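PDB 6AKZ: GlcNAc Inducible Gene 2, GIG2 from Candida albicans, which binds an iron(III) ion and is probably a metal-dependent oxygenase of the cupin-related DUF1479 family. Local coordinates for residues T20-R25 with P310-T315; P289-D294 with Y303-I308. All coordinates share one frame; numbering follows the deposited sequence.

Contact 1 of 2, residues T20-R25 with P310-T315; sequences TGIKQR and PKFPGT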
ATOM      1  N   THR A  20      12.651 -20.628 -12.484  1.00 33.76           N
ATOM      2  CA  THR A  20      13.837 -20.385 -13.272  1.00 33.26           C
ATOM      3  C   THR A  20      13.558 -19.683 -14.590  1.00 29.75           C
ATOM      4  O   THR A  20      14.325 -18.802 -15.016  1.00 31.21           O
ATOM      5  CB  THR A  20      14.618 -21.716 -13.440  1.00 37.49           C
ATOM      6  OG1 THR A  20      15.018 -22.140 -12.117  1.00 34.81           O
ATOM      7  CG2 THR A  20      15.806 -21.540 -14.354  1.00 40.17           C
ATOM      8  N   GLY A  21      12.464 -20.055 -15.231  1.00 31.41           N
ATOM      9  CA  GLY A  21      12.073 -19.478 -16.504  1.00 29.65           C
ATOM     10  C   GLY A  21      11.540 -18.066 -16.297  1.00 29.06           C
ATOM     11  O   GLY A  21      11.747 -17.245 -17.148  1.00 27.70           O
ATOM     12  N   ILE A  22      10.949 -17.807 -15.120  1.00 31.88           N
ATOM     13  CA  ILE A  22      10.622 -16.421 -14.674  1.00 27.77           C
ATOM     14  C   ILE A  22      11.910 -15.562 -14.657  1.00 25.58           C
ATOM     15  O   ILE A  22      11.962 -14.489 -15.226  1.00 22.89           O
ATOM     16  CB  ILE A  22       9.982 -16.370 -13.290  1.00 31.74           C
ATOM     17  CG1 ILE A  22       8.720 -17.261 -13.145  1.00 32.28           C
ATOM     18  CG2 ILE A  22       9.686 -14.926 -12.902  1.00 34.51           C
ATOM     19  CD1 ILE A  22       7.582 -16.960 -14.048  1.00 35.95           C
ATOM     20  N   LYS A  23      12.985 -16.064 -14.054  1.00 25.36           N
ATOM     21  CA  LYS A  23      14.218 -15.305 -14.057  1.00 24.76           C
ATOM     22  C   LYS A  23      14.723 -15.031 -15.448  1.00 27.84           C
ATOM     23  O   LYS A  23      15.176 -13.945 -15.761  1.00 28.23           O
ATOM     24  CB  LYS A  23      15.304 -16.003 -13.224  1.00 22.42           C
ATOM     25  CG  LYS A  23      15.020 -16.167 -11.755  1.00 24.94           C
ATOM     26  CD  LYS A  23      16.255 -16.718 -11.057  1.00 25.04           C
ATOM     27  CE  LYS A  23      16.194 -16.548  -9.561  1.00 28.25           C
ATOM     28  NZ  LYS A  23      17.557 -16.901  -8.980  1.00 32.83           N
ATOM     29  N   GLN A  24      14.635 -16.017 -16.340  1.00 34.02           N
ATOM     30  CA  GLN A  24      15.122 -15.775 -17.695  1.00 35.20           C
ATOM     31  C   GLN A  24      14.212 -14.909 -18.524  1.00 32.78           C
ATOM     32  O   GLN A  24      14.720 -14.228 -19.411  1.00 30.64           O
ATOM     33  CB  GLN A  24      15.536 -17.059 -18.399  1.00 38.87           C
ATOM     34  CG  GLN A  24      16.833 -17.614 -17.802  1.00 42.27           C
ATOM     35  CD  GLN A  24      16.851 -19.116 -17.707  1.00 47.49           C
ATOM     36  OE1 GLN A  24      15.991 -19.812 -18.265  1.00 58.09           O
ATOM     37  NE2 GLN A  24      17.829 -19.632 -16.985  1.00 47.85           N
ATOM     38  N   ARG A  25      12.925 -14.851 -18.181  1.00 29.31           N
ATOM     39  CA  ARG A  25      12.022 -13.814 -18.742  1.00 29.32           C
ATOM     40  C   ARG A  25      12.376 -12.395 -18.332  1.00 27.18           C
ATOM     41  O   ARG A  25      12.339 -11.471 -19.139  1.00 26.10           O
ATOM     42  CB  ARG A  25      10.563 -14.084 -18.362  1.00 33.21           C
ATOM     43  CG  ARG A  25       9.543 -13.385 -19.262  1.00 33.44           C
ATOM     44  CD  ARG A  25       8.149 -13.528 -18.683  1.00 34.24           C
ATOM     45  NE  ARG A  25       8.030 -12.523 -17.647  1.00 39.88           N
ATOM     46  CZ  ARG A  25       7.476 -12.670 -16.439  1.00 37.03           C
ATOM     47  NH1 ARG A  25       6.951 -13.805 -16.038  1.00 33.43           N
ATOM     48  NH2 ARG A  25       7.459 -11.616 -15.617  1.00 34.09           N
ATOM     49  N   PRO A 310      15.565 -21.549  -8.855  1.00 33.87           N
ATOM     50  CA  PRO A 310      14.262 -20.928  -8.662  1.00 30.91           C
ATOM     51  C   PRO A 310      14.116 -20.342  -7.237  1.00 23.56           C
ATOM     52  O   PRO A 310      13.150 -20.618  -6.551  1.00 31.67           O
ATOM     53  CB  PRO A 310      13.321 -22.106  -8.865  1.00 31.11           C
ATOM     54  CG  PRO A 310      14.055 -23.221  -8.206  1.00 33.33           C
ATOM     55  CD  PRO A 310      15.492 -23.004  -8.592  1.00 33.65           C
ATOM     56  N   LYS A 311      15.077 -19.553  -6.797  1.00 25.39           N
ATOM     57  CA  LYS A 311      15.034 -18.969  -5.437  1.00 26.68           C
ATOM     58  C   LYS A 311      14.464 -17.558  -5.575  1.00 22.04           C
ATOM     59  O   LYS A 311      15.008 -16.739  -6.306  1.00 23.24           O
ATOM     60  CB  LYS A 311      16.426 -18.936  -4.792  1.00 27.93           C
ATOM     61  CG  LYS A 311      16.881 -20.373  -4.418  1.00 30.08           C
ATOM     62  CD  LYS A 311      18.181 -20.361  -3.681  1.00 32.12           C
ATOM     63  CE  LYS A 311      18.767 -21.756  -3.604  1.00 34.75           C
ATOM     64  NZ  LYS A 311      17.858 -22.728  -2.929  1.00 36.50           N
ATOM     65  N   PHE A 312      13.366 -17.333  -4.879  1.00 23.61           N
ATOM     66  CA  PHE A 312      12.731 -16.019  -4.714  1.00 24.11           C
ATOM     67  C   PHE A 312      12.571 -15.809  -3.210  1.00 19.32           C
ATOM     68  O   PHE A 312      11.554 -16.183  -2.599  1.00 21.29           O
ATOM     69  CB  PHE A 312      11.426 -15.976  -5.497  1.00 23.64           C
ATOM     70  CG  PHE A 312      11.642 -15.748  -6.939  1.00 26.16           C
ATOM     71  CD1 PHE A 312      11.922 -16.829  -7.810  1.00 25.35           C
ATOM     72  CD2 PHE A 312      11.687 -14.469  -7.442  1.00 25.26           C
ATOM     73  CE1 PHE A 312      12.206 -16.592  -9.148  1.00 25.22           C
ATOM     74  CE2 PHE A 312      11.959 -14.239  -8.798  1.00 24.10           C
ATOM     75  CZ  PHE A 312      12.233 -15.311  -9.649  1.00 26.14           C
ATOM     76  N   PRO A 313      13.656 -15.367  -2.574  1.00 18.58           N
ATOM     77  CA  PRO A 313      13.661 -15.362  -1.124  1.00 19.84           C
ATOM     78  C   PRO A 313      12.575 -14.503  -0.472  1.00 21.26           C
ATOM     79  O   PRO A 313      12.227 -13.429  -1.010  1.00 19.35           O
ATOM     80  CB  PRO A 313      15.043 -14.838  -0.781  1.00 21.60           C
ATOM     81  CG  PRO A 313      15.846 -14.819  -2.036  1.00 22.56           C
ATOM     82  CD  PRO A 313      14.887 -14.824  -3.173  1.00 18.84           C
ATOM     83  N   GLY A 314      12.000 -15.015   0.609  1.00 21.63           N
ATOM     84  CA  GLY A 314      10.926 -14.332   1.341  1.00 22.69           C
ATOM     85  C   GLY A 314       9.534 -14.469   0.732  1.00 20.83           C
ATOM     86  O   GLY A 314       8.579 -13.889   1.254  1.00 21.46           O
ATOM     87  N   THR A 315       9.391 -15.276  -0.323  1.00 21.23           N
ATOM     88  CA  THR A 315       8.106 -15.403  -1.029  1.00 21.72           C
ATOM     89  C   THR A 315       7.411 -16.674  -0.675  1.00 25.27           C
ATOM     90  O   THR A 315       8.075 -17.699  -0.460  1.00 25.65           O
ATOM     91  CB  THR A 315       8.238 -15.361  -2.575  1.00 23.03           C
ATOM     92  OG1 THR A 315       8.964 -16.500  -3.033  1.00 22.45           O
ATOM     93  CG2 THR A 315       8.880 -14.047  -3.134  1.00 21.38           C
TER

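Contact 2 of 2, residues P289-D294 with Y303-I308; sequences PFFWKD and YEIDLI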
ATOM      1  N   PRO A 289      16.636 -11.965  -5.837  1.00 22.69           N
ATOM      2  CA  PRO A 289      16.606 -13.355  -6.327  1.00 21.53           C
ATOM      3  C   PRO A 289      17.730 -13.693  -7.251  1.00 24.96           C
ATOM      4  O   PRO A 289      18.079 -14.869  -7.318  1.00 24.24           O
ATOM      5  CB  PRO A 289      15.226 -13.494  -6.994  1.00 23.08           C
ATOM      6  CG  PRO A 289      14.400 -12.397  -6.354  1.00 22.88           C
ATOM      7  CD  PRO A 289      15.373 -11.264  -6.173  1.00 22.54           C
ATOM      8  N   PHE A 290      18.324 -12.701  -7.915  1.00 21.65           N
ATOM      9  CA  PHE A 290      19.439 -12.885  -8.793  1.00 23.05           C
ATOM     10  C   PHE A 290      20.806 -12.743  -8.087  1.00 25.48           C
ATOM     11  O   PHE A 290      21.858 -13.143  -8.668  1.00 28.25           O
ATOM     12  CB  PHE A 290      19.405 -11.879  -9.929  1.00 25.14           C
ATOM     13  CG  PHE A 290      18.118 -11.926 -10.726  1.00 27.64           C
ATOM     14  CD1 PHE A 290      16.985 -11.186 -10.339  1.00 26.49           C
ATOM     15  CD2 PHE A 290      18.012 -12.729 -11.813  1.00 24.77           C
ATOM     16  CE1 PHE A 290      15.816 -11.276 -11.039  1.00 26.48           C
ATOM     17  CE2 PHE A 290      16.828 -12.807 -12.530  1.00 28.50           C
ATOM     18  CZ  PHE A 290      15.733 -12.055 -12.157  1.00 27.28           C
ATOM     19  N   PHE A 291      20.814 -12.097  -6.910  1.00 21.13           N
ATOM     20  CA  PHE A 291      22.064 -11.839  -6.184  1.00 19.92           C
ATOM     21  C   PHE A 291      21.917 -12.166  -4.732  1.00 21.77           C
ATOM     22  O   PHE A 291      22.196 -11.323  -3.873  1.00 21.64           O
ATOM     23  CB  PHE A 291      22.470 -10.380  -6.374  1.00 21.33           C
ATOM     24  CG  PHE A 291      22.724  -9.993  -7.802  1.00 22.64           C
ATOM     25  CD1 PHE A 291      23.918 -10.347  -8.443  1.00 24.88           C
ATOM     26  CD2 PHE A 291      21.799  -9.292  -8.522  1.00 24.68           C
ATOM     27  CE1 PHE A 291      24.178  -9.970  -9.751  1.00 23.51           C
ATOM     28  CE2 PHE A 291      22.049  -8.898  -9.832  1.00 25.26           C
ATOM     29  CZ  PHE A 291      23.242  -9.258 -10.466  1.00 26.55           C
ATOM     30  N   TRP A 292      21.407 -13.381  -4.461  1.00 20.31           N
ATOM     31  CA  TRP A 292      20.989 -13.792  -3.143  1.00 23.53           C
ATOM     32  C   TRP A 292      22.180 -14.347  -2.397  1.00 24.42           C
ATOM     33  O   TRP A 292      22.090 -14.451  -1.189  1.00 27.84           O
ATOM     34  CB  TRP A 292      19.870 -14.874  -3.155  1.00 24.88           C
ATOM     35  CG  TRP A 292      20.256 -16.148  -3.848  1.00 29.26           C
ATOM     36  CD1 TRP A 292      20.105 -16.436  -5.170  1.00 31.17           C
ATOM     37  CD2 TRP A 292      20.896 -17.306  -3.253  1.00 31.48           C
ATOM     38  NE1 TRP A 292      20.628 -17.683  -5.459  1.00 37.75           N
ATOM     39  CE2 TRP A 292      21.118 -18.243  -4.303  1.00 34.06           C
ATOM     40  CE3 TRP A 292      21.321 -17.629  -1.954  1.00 31.86           C
ATOM     41  CZ2 TRP A 292      21.702 -19.494  -4.076  1.00 33.15           C
ATOM     42  CZ3 TRP A 292      21.916 -18.856  -1.734  1.00 33.30           C
ATOM     43  CH2 TRP A 292      22.100 -19.779  -2.800  1.00 30.70           C
ATOM     44  N   LYS A 293      23.244 -14.735  -3.106  1.00 24.56           N
ATOM     45  CA  LYS A 293      24.463 -15.297  -2.461  1.00 27.27           C
ATOM     46  C   LYS A 293      25.489 -14.236  -2.153  1.00 26.83           C
ATOM     47  O   LYS A 293      26.091 -13.673  -3.046  1.00 24.39           O
ATOM     48  CB  LYS A 293      25.054 -16.364  -3.352  1.00 33.37           C
ATOM     49  CG  LYS A 293      26.140 -17.184  -2.686  1.00 39.45           C
ATOM     50  CD  LYS A 293      25.705 -18.616  -2.426  1.00 43.32           C
ATOM     51  CE  LYS A 293      26.595 -19.308  -1.393  1.00 49.63           C
ATOM     52  NZ  LYS A 293      28.048 -19.391  -1.747  1.00 50.97           N
ATOM     53  N   ASP A 294      25.661 -13.896  -0.879  1.00 26.16           N
ATOM     54  CA  ASP A 294      26.644 -12.876  -0.510  1.00 26.76           C
ATOM     55  C   ASP A 294      28.014 -13.543  -0.472  1.00 26.65           C
ATOM     56  O   ASP A 294      28.116 -14.650   0.028  1.00 28.96           O
ATOM     57  CB  ASP A 294      26.303 -12.290   0.855  1.00 25.01           C
ATOM     58  CG  ASP A 294      24.915 -11.670   0.850  1.00 25.49           C
ATOM     59  OD1 ASP A 294      24.702 -10.823  -0.054  1.00 22.25           O
ATOM     60  OD2 ASP A 294      24.057 -12.162   1.584  1.00 24.43           O
ATOM     61  N   TYR A 303      30.187 -10.379  -6.160  1.00 32.22           N
ATOM     62  CA  TYR A 303      28.836 -10.879  -6.544  1.00 29.79           C
ATOM     63  C   TYR A 303      28.794 -11.329  -8.002  1.00 27.54           C
ATOM     64  O   TYR A 303      29.361 -10.677  -8.852  1.00 27.83           O
ATOM     65  CB  TYR A 303      27.742  -9.772  -6.371  1.00 25.31           C
ATOM     66  CG  TYR A 303      27.305  -9.617  -4.954  1.00 22.45           C
ATOM     67  CD1 TYR A 303      26.294 -10.393  -4.442  1.00 20.84           C
ATOM     68  CD2 TYR A 303      27.939  -8.711  -4.125  1.00 24.64           C
ATOM     69  CE1 TYR A 303      25.908 -10.260  -3.121  1.00 23.41           C
ATOM     70  CE2 TYR A 303      27.569  -8.551  -2.807  1.00 25.94           C
ATOM     71  CZ  TYR A 303      26.556  -9.282  -2.314  1.00 21.21           C
ATOM     72  OH  TYR A 303      26.236  -9.117  -0.975  1.00 22.18           O
ATOM     73  N   GLU A 304      28.051 -12.389  -8.267  1.00 29.05           N
ATOM     74  CA  GLU A 304      27.776 -12.845  -9.627  1.00 33.28           C
ATOM     75  C   GLU A 304      26.338 -13.270  -9.729  1.00 29.94           C
ATOM     76  O   GLU A 304      25.804 -13.898  -8.849  1.00 27.72           O
ATOM     77  CB  GLU A 304      28.664 -14.055  -9.985  1.00 39.70           C
ATOM     78  CG  GLU A 304      30.126 -13.653 -10.109  1.00 45.82           C
ATOM     79  CD  GLU A 304      31.030 -14.827 -10.433  1.00 50.58           C
ATOM     80  OE1 GLU A 304      31.304 -15.598  -9.500  1.00 56.09           O
ATOM     81  OE2 GLU A 304      31.439 -14.969 -11.611  1.00 51.56           O
ATOM     82  N   ILE A 305      25.749 -13.006 -10.874  1.00 32.56           N
ATOM     83  CA  ILE A 305      24.335 -13.226 -11.094  1.00 31.63           C
ATOM     84  C   ILE A 305      23.982 -14.677 -11.062  1.00 34.27           C
ATOM     85  O   ILE A 305      24.797 -15.516 -11.464  1.00 43.93           O
ATOM     86  CB  ILE A 305      23.886 -12.552 -12.413  1.00 32.45           C
ATOM     87  CG1 ILE A 305      22.368 -12.419 -12.436  1.00 29.01           C
ATOM     88  CG2 ILE A 305      24.383 -13.343 -13.620  1.00 32.88           C
ATOM     89  CD1 ILE A 305      21.890 -11.370 -13.407  1.00 27.56           C
ATOM     90  N   ASP A 306      22.818 -14.987 -10.521  1.00 29.79           N
ATOM     91  CA  ASP A 306      22.250 -16.310 -10.498  1.00 32.82           C
ATOM     92  C   ASP A 306      20.974 -16.281 -11.361  1.00 35.02           C
ATOM     93  O   ASP A 306      19.900 -15.843 -10.890  1.00 33.95           O
ATOM     94  CB  ASP A 306      21.848 -16.754  -9.074  1.00 34.65           C
ATOM     95  CG  ASP A 306      20.916 -17.993  -9.076  1.00 38.20           C
ATOM     96  OD1 ASP A 306      21.069 -18.839  -9.982  1.00 39.68           O
ATOM     97  OD2 ASP A 306      20.004 -18.122  -8.216  1.00 42.56           O
ATOM     98  N   LEU A 307      21.079 -16.802 -12.591  1.00 33.50           N
ATOM     99  CA  LEU A 307      19.938 -16.862 -13.470  1.00 34.63           C
ATOM    100  C   LEU A 307      19.289 -18.209 -13.527  1.00 36.89           C
ATOM    101  O   LEU A 307      18.369 -18.397 -14.309  1.00 43.34           O
ATOM    102  CB  LEU A 307      20.342 -16.385 -14.848  1.00 34.26           C
ATOM    103  CG  LEU A 307      20.623 -14.875 -14.890  1.00 34.52           C
ATOM    104  CD1 LEU A 307      21.475 -14.579 -16.097  1.00 39.07           C
ATOM    105  CD2 LEU A 307      19.387 -13.975 -14.945  1.00 25.87           C
ATOM    106  N   ILE A 308      19.680 -19.117 -12.632  1.00 36.78           N
ATOM    107  CA  ILE A 308      19.272 -20.514 -12.738  1.00 40.38           C
ATOM    108  C   ILE A 308      18.405 -21.002 -11.591  1.00 38.06           C
ATOM    109  O   ILE A 308      17.341 -21.530 -11.868  1.00 41.04           O
ATOM    110  CB  ILE A 308      20.494 -21.489 -12.887  1.00 41.41           C
ATOM    111  CG1 ILE A 308      21.482 -21.014 -13.970  1.00 43.23           C
ATOM    112  CG2 ILE A 308      20.011 -22.900 -13.175  1.00 41.30           C
ATOM    113  CD1 ILE A 308      20.883 -20.739 -15.344  1.00 44.89           C
TER

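Contact 1 of 2, residues T20-R25 with P310-T315
Lys23 lays the carbon part of its side chain past the ring of Phe312, the two groups running in opposite directions. Its CG comes to 3.6 Å from Phe312 CZ, and its CE to 3.5 Å from Lys311 O, a carbonyl the contact buries without a polar partner. One helical position earlier, Ile22 adds its CG2 branch, 4.1 Å from the same Phe312 CZ. Thr20 OG1 rests against the Pro310 ring, 3.7 Å from its CD. It makes no hydrogen bond with Pro310 N, which carries no hydrogen; its partner is Ile308 O.

Lys23 is stretched out beyond CG (chi2 -173°, chi3 164°), which carries NZ on past the ring to Pro289 O, Thr309 O and the carboxylate of Asp306. Lys23 NZ stands 5.8 Å from the centroid of the Phe312 ring, too long for more than a weak cation-pi attraction. Trp201 meets Phe312 edge-to-face, while the type II turn that follows is closed by Thr315, whose OG1 and N both donate to Phe312 O; Gly314 takes its positive phi (80°).

The contact sets helix 18-26 against the loop between helix 278-287 and strand 322-323, away from the metal site, with no hydrogen bond between the two segments. A long lysine suits this: its methylenes give apolar contact, while two carbonyls and a carboxylate meet its buried ammonium and would probably favour the charged form.

Contact 2 of 2, residues P289-D294 with Y303-I308
At the edge of the Trp292 indole, NE1 donates in the ring plane to Asp306 OD2 (2.9 Å), while Lys293 CB lies over one face, offset toward the rim. Asp306 OD2 is approached from above the carboxylate plane, the two planes standing 75° apart. Tyr303 has Asp294 OD1 at its edge; OH donates to it over a very short 2.5 Å, with carboxylate and ring planes nearly perpendicular (83°). Leu307 CD2 lies at the edge of the Phe290 ring, 3.6 Å from Phe290 CD2, and Phe291 CE1 comes to 3.7 Å from Ile305 CB.

Between the backbones, Asp306 N donates to Phe290 O (2.8 Å). Asp306 swings its carboxylate away from its own N (chi1 165°) and so sets OD2 before the indole, where Thr309 OG1 also binds it. A short carboxylate suits the place because OD1 can turn back to Ile308 N, two residues on, in an Asx turn. Asp294 OD2 pairs with Arg288.

Trp39 of helix 32-56 stacks on Phe291 and meets Tyr303 edge-to-face, and Val32 touches Ile305 and Leu307. Phe290 packs on Leu26, so the two segments pack against both helix 18-26 and helix 32-56.

The centres of contacts 1 and 2 lie about 11 Å apart, on the same side of the chain's centre and away from the iron site of His192, Asp194 and His355. Along the chain contact 2 is nested inside contact 1: helix 18-26 comes first, then 289-294, 303-308 and 310-315, the last three all in the long connection between helix 278-287 and strand 322-323. The two also meet where Gln24 NE2 lies 3.0 Å from Leu307 O, a weak bond, and where Lys311 O packs on Pro289 CB at 3.3 Å. Together they join the N-terminal helix to a connection that leads on toward a strand paired with 192-193, which includes the iron ligand His192.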